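Local coordinates for protein putative 2-dehydro-3-deoxygalactonokinase (Sinorhizobium meliloti, PDB 3T69) that probably phosphorylates 2-dehydro-3-deoxy-D-galactonate with ATP, giving the 6-phosphate, in the DeLey-Doudoroff route of galactose breakdown, at residues I85-E93 / L158-F166; M148-V156 / F166-L174. All blocks are in the same frame, centred on the assembly; numbering follows the deposited sequence.

How the interactions relate
Interactions 1 and 2 lie on the same mixed sheet, their centres about 18 Å apart, and both use the hairpin of strands 153-159 and 162-169. Interaction 1 adds the short edge strand 89-90 to one side of strand 162-169; interaction 2 is the pairing of strands 153-159 and 162-169 themselves, carried on into helix 171-181. Along the chain the segments alternate: 85-93, 148-156, 158-166, then 166-174. Phe166 belongs to both contacts, and Val163 CG1 of interaction 1 packs 3.6 Å from Val156 CG1 of interaction 2. Strand 162-169 thus runs from the sheet's edge region, at interaction 1, to the boundary with the second subunit, at interaction 2.

Interaction 1. Residues I85-E93 / L158-F166; sequences IETPAALAE and LADDRVEGF
Leu91 sends its two methyls different ways along 158-166. CD1 goes to Val163, meeting CG2 at 3.6 Å with the two side chains crossing at about a right angle, while CD2 passes over the backbone of Asp161 and reaches Leu158 CD1 at 3.7 Å. The first torsion turns CG back beside the leucine's own nitrogen, anti to its carbonyl carbon (chi1 -84°), which lets CD2 lie over the base of the hairpin turn at Asp160 and Asp161, both left-handed in backbone conformation. Leu91 N bonds to Asp161 O at 3.1 Å.

Val163 sits at the middle of the pairing. Its N and O both bond to Ala89, making the hydrogen-bonded pair of a short antiparallel bridge, and Ala90 with Arg162 forms the non-hydrogen-bonded pair next to it. In this way 89-90 becomes the outermost strand beside 162-169, added to the edge of a sheet whose strand order and directions match the ribonuclease H-like core of the ASKHA kinases. Leu114 of strand 108-116 also packs on Val163, and Ala136 of helix 128-139 on Leu91.

Pro88 follows a cis peptide. Its CB approaches the guanidinium of Arg162 obliquely, 3.6 Å from NH2. Arg162 bends at chi3 (91°) to bring that group back alongside the proline, and a salt bridge from NH1 to Glu164 OE2 (2.7 Å) holds the guanidinium there. The Glu164 side chain itself crosses Pro88 at an oblique angle, OE2 lying 4.0 Å from Pro88 CB.

Beyond the proline, Thr87 CG2 comes to the edge of the Phe166 ring, in its plane, 3.6 Å from CE1. On the polar side of the same threonine, a water accepts from Thr87 OG1 and donates to Glu164 O.

Interaction 2. Residues M148-V156 / F166-L174; sequences MPGTHSKWV and FSTFMTGEL
Trp155 and Phe169 meet on one face of the hairpin, where the edge of the phenylalanine is turned toward the five-membered ring of the tryptophan, centroids 5.7 Å apart and planes at 77°. This is the close-packed, buried part. Strands 153-156 and 166-169 run antiparallel, zipped by backbone bonds from Ser153 to Phe169 and from Trp155 to Ser167; the straightest is Ser153 N to Phe169 O at 2.7 Å. On the other face Val156 CG2 rests against Phe166 CB at 4.0 Å.

Toward Gly150-His152 and the start of helix 171-181 the contact opens to solvent, with Thr151 exposed and His152 and Glu173 partly so. Thr151 CG2 touches Glu173 CB at 3.6 Å, and Thr151 O takes the amide of Glu173 on a lone pair in its carbonyl plane. Glu173 has CG anti to the backbone N (chi1 -169°) and an extended chain beyond it, which carries the carboxylate out to the edge of the His152 ring. His152 NE2 gives its hydrogen to Glu173 OE1 at 2.9 Å; the oxygen is in the ring plane, but the nitrogen stands 42° out of the carboxylate plane. Glu173 OE2 accepts from Ile183 N of the second subunit, whose Phe220 ring also meets His152. A leucine in place of the histidine would probably leave Glu173 OE1 without this donor, though the Ile183 bond to OE2 could remain.

Glu248 of helix 233-252 collects the Trp155 indole NH and the hydroxyls of Ser153 and Thr171, and Tyr274 of helix 268-280 joins it at Thr171. Across the sheet, strand 123-125 packs on Phe166 and takes the Lys154 amine at Val124 O, while helix 128-139 touches Lys154 through Glu128.

Interaction 1. Residues I85-E93 / L158-F166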
# COMPACT_ATOMS: atom_id res chain seq x y z
N ILE B 85 -7.20 -14.21 -23.49
CA ILE B 85 -8.33 -14.08 -24.35
C ILE B 85 -8.99 -12.85 -23.80
O ILE B 85 -9.10 -12.64 -22.56
CB ILE B 85 -9.31 -15.31 -24.27
CG1 ILE B 85 -8.66 -16.60 -24.77
CG2 ILE B 85 -10.62 -15.04 -25.04
CD1 ILE B 85 -9.39 -17.91 -24.28
N GLU B 86 -9.44 -12.02 -24.71
CA GLU B 86 -9.97 -10.77 -24.30
C GLU B 86 -11.47 -10.88 -23.95
O GLU B 86 -12.18 -11.78 -24.44
CB GLU B 86 -9.54 -9.71 -25.29
CG GLU B 86 -10.40 -9.43 -26.46
CD GLU B 86 -10.01 -8.03 -27.05
OE1 GLU B 86 -10.36 -7.00 -26.37
OE2 GLU B 86 -9.30 -7.98 -28.12
N THR B 87 -11.92 -10.02 -23.05
CA THR B 87 -13.25 -10.08 -22.51
C THR B 87 -14.10 -9.12 -23.31
O THR B 87 -13.61 -8.13 -23.78
CB THR B 87 -13.28 -9.60 -21.05
OG1 THR B 87 -12.77 -8.25 -20.97
CG2 THR B 87 -12.49 -10.51 -20.17
N PRO B 88 -15.38 -9.38 -23.46
CA PRO B 88 -16.08 -10.55 -22.93
C PRO B 88 -15.59 -11.79 -23.67
O PRO B 88 -15.24 -11.71 -24.85
CB PRO B 88 -17.55 -10.27 -23.28
CG PRO B 88 -17.59 -8.75 -23.62
CD PRO B 88 -16.27 -8.54 -24.29
N ALA B 89 -15.54 -12.89 -22.95
CA ALA B 89 -14.95 -14.08 -23.45
C ALA B 89 -15.82 -15.20 -22.98
O ALA B 89 -16.19 -15.28 -21.78
CB ALA B 89 -13.54 -14.25 -22.90
N ALA B 90 -16.15 -16.09 -23.91
CA ALA B 90 -16.85 -17.32 -23.55
C ALA B 90 -15.85 -18.26 -22.89
O ALA B 90 -14.82 -18.61 -23.47
CB ALA B 90 -17.46 -17.95 -24.81
N LEU B 91 -16.15 -18.69 -21.67
CA LEU B 91 -15.31 -19.68 -20.96
C LEU B 91 -14.94 -20.91 -21.77
O LEU B 91 -13.91 -21.50 -21.54
CB LEU B 91 -16.03 -20.15 -19.71
CG LEU B 91 -15.97 -19.35 -18.39
CD1 LEU B 91 -15.11 -18.12 -18.46
CD2 LEU B 91 -17.36 -19.04 -17.83
N ALA B 92 -15.80 -21.30 -22.69
CA ALA B 92 -15.55 -22.48 -23.52
C ALA B 92 -14.45 -22.28 -24.57
O ALA B 92 -14.00 -23.25 -25.19
CB ALA B 92 -16.88 -22.96 -24.19
N GLU B 93 -14.01 -21.03 -24.77
CA GLU B 93 -12.91 -20.72 -25.71
C GLU B 93 -11.56 -21.10 -25.11
O GLU B 93 -10.59 -21.31 -25.84
CB GLU B 93 -12.83 -19.24 -26.03
CG GLU B 93 -13.97 -18.47 -26.72
CD GLU B 93 -13.53 -16.96 -26.95
OE1 GLU B 93 -14.25 -15.97 -26.55
OE2 GLU B 93 -12.41 -16.79 -27.51
N LEU B 158 -20.08 -12.38 -14.37
CA LEU B 158 -20.29 -13.64 -15.12
C LEU B 158 -21.73 -13.78 -15.65
O LEU B 158 -22.68 -13.52 -14.92
CB LEU B 158 -19.94 -14.81 -14.21
CG LEU B 158 -19.98 -16.22 -14.79
CD1 LEU B 158 -19.24 -16.30 -16.16
CD2 LEU B 158 -19.39 -17.19 -13.79
N ALA B 159 -21.90 -14.11 -16.91
CA ALA B 159 -23.24 -14.38 -17.42
C ALA B 159 -23.25 -15.44 -18.47
O ALA B 159 -22.75 -15.22 -19.54
CB ALA B 159 -23.82 -13.13 -17.97
N ASP B 160 -23.95 -16.54 -18.25
CA ASP B 160 -24.02 -17.58 -19.27
C ASP B 160 -22.72 -18.15 -19.77
O ASP B 160 -22.52 -18.25 -20.96
CB ASP B 160 -24.76 -17.05 -20.50
CG ASP B 160 -26.06 -16.38 -20.16
OD1 ASP B 160 -26.66 -16.69 -19.12
OD2 ASP B 160 -26.49 -15.53 -20.95
N ASP B 161 -21.80 -18.51 -18.89
CA ASP B 161 -20.54 -19.04 -19.37
C ASP B 161 -19.82 -17.96 -20.16
O ASP B 161 -19.12 -18.22 -21.10
CB ASP B 161 -20.76 -20.26 -20.25
CG ASP B 161 -21.39 -21.44 -19.51
OD1 ASP B 161 -22.11 -21.24 -18.52
OD2 ASP B 161 -21.19 -22.59 -19.95
N ARG B 162 -20.01 -16.74 -19.74
CA ARG B 162 -19.33 -15.56 -20.29
C ARG B 162 -18.81 -14.57 -19.22
O ARG B 162 -19.58 -14.06 -18.38
CB ARG B 162 -20.24 -14.82 -21.27
CG ARG B 162 -20.62 -15.62 -22.46
CD ARG B 162 -21.22 -14.75 -23.52
NE ARG B 162 -20.23 -14.22 -24.47
CZ ARG B 162 -19.99 -12.92 -24.67
NH1 ARG B 162 -20.64 -11.98 -23.95
NH2 ARG B 162 -19.09 -12.55 -25.58
N VAL B 163 -17.50 -14.30 -19.24
CA VAL B 163 -16.96 -13.17 -18.47
C VAL B 163 -17.20 -11.86 -19.22
O VAL B 163 -16.68 -11.67 -20.31
CB VAL B 163 -15.48 -13.32 -18.21
CG1 VAL B 163 -15.02 -12.21 -17.35
CG2 VAL B 163 -15.22 -14.63 -17.53
N GLU B 164 -17.99 -10.96 -18.62
CA GLU B 164 -18.36 -9.70 -19.26
C GLU B 164 -17.29 -8.64 -19.03
O GLU B 164 -17.04 -7.79 -19.89
CB GLU B 164 -19.73 -9.19 -18.77
CG GLU B 164 -20.96 -9.87 -19.39
CD GLU B 164 -21.05 -9.61 -20.89
OE1 GLU B 164 -20.96 -8.41 -21.29
OE2 GLU B 164 -21.21 -10.59 -21.69
N GLY B 165 -16.67 -8.72 -17.85
CA GLY B 165 -15.67 -7.77 -17.40
C GLY B 165 -15.21 -8.20 -16.02
O GLY B 165 -15.80 -9.13 -15.40
N PHE B 166 -14.15 -7.55 -15.54
CA PHE B 166 -13.70 -7.78 -14.19
C PHE B 166 -12.77 -6.70 -13.63
O PHE B 166 -12.33 -5.81 -14.37
CB PHE B 166 -13.02 -9.12 -14.13
CG PHE B 166 -11.80 -9.22 -14.96
CD1 PHE B 166 -11.90 -9.47 -16.34
CD2 PHE B 166 -10.54 -9.14 -14.37
CE1 PHE B 166 -10.73 -9.61 -17.12
CE2 PHE B 166 -9.38 -9.26 -15.13
CZ PHE B 166 -9.46 -9.51 -16.52
O HOH W 1 -14.56 -6.05 -20.37

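Interaction 2. Residues M148-V156 / F166-L174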
# COMPACT_ATOMS: atom_id res chain seq x y z
N MET B 148 -13.21 -13.22 -6.07
CA MET B 148 -12.18 -14.26 -5.95
C MET B 148 -10.94 -13.76 -5.22
O MET B 148 -9.97 -13.44 -5.85
CB MET B 148 -11.84 -14.83 -7.36
CG MET B 148 -13.09 -15.06 -8.28
SD MET B 148 -12.86 -15.55 -9.99
CE MET B 148 -11.83 -16.95 -9.63
N PRO B 149 -10.95 -13.72 -3.87
CA PRO B 149 -9.88 -13.18 -3.03
C PRO B 149 -8.57 -13.87 -3.29
O PRO B 149 -8.60 -14.84 -3.99
CB PRO B 149 -10.34 -13.55 -1.63
CG PRO B 149 -11.24 -14.75 -1.82
CD PRO B 149 -11.99 -14.36 -3.04
N GLY B 150 -7.47 -13.37 -2.70
CA GLY B 150 -6.07 -13.89 -2.83
C GLY B 150 -5.04 -12.72 -2.84
O GLY B 150 -5.40 -11.60 -2.59
N THR B 151 -3.76 -12.99 -3.11
CA THR B 151 -2.82 -11.90 -3.38
C THR B 151 -3.43 -10.76 -4.20
O THR B 151 -3.29 -9.59 -3.85
CB THR B 151 -1.63 -12.39 -4.18
OG1 THR B 151 -1.06 -13.51 -3.51
CG2 THR B 151 -0.60 -11.32 -4.26
N HIS B 152 -4.08 -11.11 -5.32
CA HIS B 152 -4.81 -10.17 -6.15
C HIS B 152 -6.28 -10.61 -6.16
O HIS B 152 -6.61 -11.73 -6.51
CB HIS B 152 -4.27 -10.13 -7.60
CG HIS B 152 -2.85 -9.67 -7.74
ND1 HIS B 152 -2.09 -9.96 -8.86
CD2 HIS B 152 -2.05 -8.94 -6.93
CE1 HIS B 152 -0.88 -9.44 -8.73
NE2 HIS B 152 -0.82 -8.83 -7.56
N SER B 153 -7.20 -9.74 -5.78
CA SER B 153 -8.53 -10.25 -5.57
C SER B 153 -9.38 -9.94 -6.79
O SER B 153 -9.48 -8.80 -7.21
CB SER B 153 -9.11 -9.69 -4.28
OG SER B 153 -10.50 -9.92 -4.24
N LYS B 154 -9.98 -10.93 -7.41
CA LYS B 154 -10.73 -10.62 -8.61
C LYS B 154 -12.24 -10.44 -8.38
O LYS B 154 -12.85 -11.21 -7.62
CB LYS B 154 -10.39 -11.67 -9.67
CG LYS B 154 -9.33 -11.20 -10.65
CD LYS B 154 -7.89 -11.45 -10.29
CE LYS B 154 -7.14 -10.35 -10.96
NZ LYS B 154 -5.70 -10.52 -11.20
N TRP B 155 -12.85 -9.44 -8.99
CA TRP B 155 -14.32 -9.30 -8.96
C TRP B 155 -14.88 -9.39 -10.39
O TRP B 155 -14.58 -8.55 -11.22
CB TRP B 155 -14.75 -7.99 -8.29
CG TRP B 155 -14.65 -8.07 -6.73
CD1 TRP B 155 -13.51 -8.22 -5.98
CD2 TRP B 155 -15.73 -8.01 -5.80
NE1 TRP B 155 -13.81 -8.26 -4.65
CE2 TRP B 155 -15.16 -8.13 -4.50
CE3 TRP B 155 -17.11 -7.89 -5.92
CZ2 TRP B 155 -15.95 -8.13 -3.34
CZ3 TRP B 155 -17.90 -7.89 -4.78
CH2 TRP B 155 -17.31 -8.00 -3.50
N VAL B 156 -15.67 -10.43 -10.66
CA VAL B 156 -16.02 -10.81 -12.04
C VAL B 156 -17.54 -10.78 -12.37
O VAL B 156 -18.34 -11.36 -11.64
CB VAL B 156 -15.44 -12.20 -12.33
CG1 VAL B 156 -15.55 -12.57 -13.81
CG2 VAL B 156 -14.01 -12.28 -11.87
N PHE B 166 -14.15 -7.55 -15.54
CA PHE B 166 -13.70 -7.78 -14.19
C PHE B 166 -12.77 -6.70 -13.63
O PHE B 166 -12.33 -5.81 -14.37
CB PHE B 166 -13.02 -9.12 -14.13
CG PHE B 166 -11.80 -9.22 -14.96
CD1 PHE B 166 -11.90 -9.47 -16.34
CD2 PHE B 166 -10.54 -9.14 -14.37
CE1 PHE B 166 -10.73 -9.61 -17.12
CE2 PHE B 166 -9.38 -9.26 -15.13
CZ PHE B 166 -9.46 -9.51 -16.52
N SER B 167 -12.47 -6.79 -12.33
CA SER B 167 -11.67 -5.81 -11.62
C SER B 167 -10.71 -6.45 -10.60
O SER B 167 -11.16 -7.11 -9.66
CB SER B 167 -12.61 -4.89 -10.84
OG SER B 167 -13.27 -3.98 -11.70
N THR B 168 -9.40 -6.25 -10.75
CA THR B 168 -8.47 -6.65 -9.72
C THR B 168 -8.42 -5.60 -8.62
O THR B 168 -8.64 -4.39 -8.89
CB THR B 168 -7.11 -6.77 -10.29
OG1 THR B 168 -7.20 -7.62 -11.43
CG2 THR B 168 -6.10 -7.38 -9.29
N PHE B 169 -8.14 -6.06 -7.40
CA PHE B 169 -7.83 -5.22 -6.28
C PHE B 169 -6.67 -5.91 -5.65
O PHE B 169 -6.72 -7.12 -5.44
CB PHE B 169 -9.00 -5.18 -5.31
CG PHE B 169 -10.17 -4.33 -5.79
CD1 PHE B 169 -10.24 -2.99 -5.47
CD2 PHE B 169 -11.20 -4.88 -6.54
CE1 PHE B 169 -11.31 -2.21 -5.89
CE2 PHE B 169 -12.25 -4.12 -6.97
CZ PHE B 169 -12.30 -2.75 -6.62
N MET B 170 -5.59 -5.19 -5.38
CA MET B 170 -4.35 -5.87 -5.00
C MET B 170 -4.20 -6.00 -3.49
O MET B 170 -3.09 -5.86 -2.93
CB MET B 170 -3.10 -5.28 -5.70
CG MET B 170 -2.88 -3.75 -5.66
SD MET B 170 -1.43 -3.24 -6.66
CE MET B 170 -0.10 -3.85 -5.64
N THR B 171 -5.32 -6.32 -2.83
CA THR B 171 -5.41 -6.27 -1.37
C THR B 171 -4.45 -7.23 -0.69
O THR B 171 -3.76 -6.86 0.23
CB THR B 171 -6.89 -6.40 -0.85
OG1 THR B 171 -7.38 -7.66 -1.19
CG2 THR B 171 -7.84 -5.39 -1.55
N GLY B 172 -4.35 -8.46 -1.16
CA GLY B 172 -3.40 -9.37 -0.52
C GLY B 172 -1.94 -8.97 -0.56
O GLY B 172 -1.24 -9.08 0.42
N GLU B 173 -1.46 -8.53 -1.73
CA GLU B 173 -0.07 -8.08 -1.91
C GLU B 173 0.20 -6.79 -1.12
O GLU B 173 1.32 -6.61 -0.58
CB GLU B 173 0.25 -7.89 -3.41
CG GLU B 173 1.73 -7.70 -3.73
CD GLU B 173 2.07 -7.66 -5.23
OE1 GLU B 173 1.14 -7.40 -6.05
OE2 GLU B 173 3.26 -7.86 -5.58
N LEU B 174 -0.80 -5.92 -1.04
CA LEU B 174 -0.71 -4.75 -0.19
C LEU B 174 -0.64 -5.17 1.27
O LEU B 174 0.19 -4.66 2.01
CB LEU B 174 -1.85 -3.76 -0.42
CG LEU B 174 -1.84 -3.01 -1.76
CD1 LEU B 174 -3.04 -2.11 -1.97
CD2 LEU B 174 -0.53 -2.21 -1.97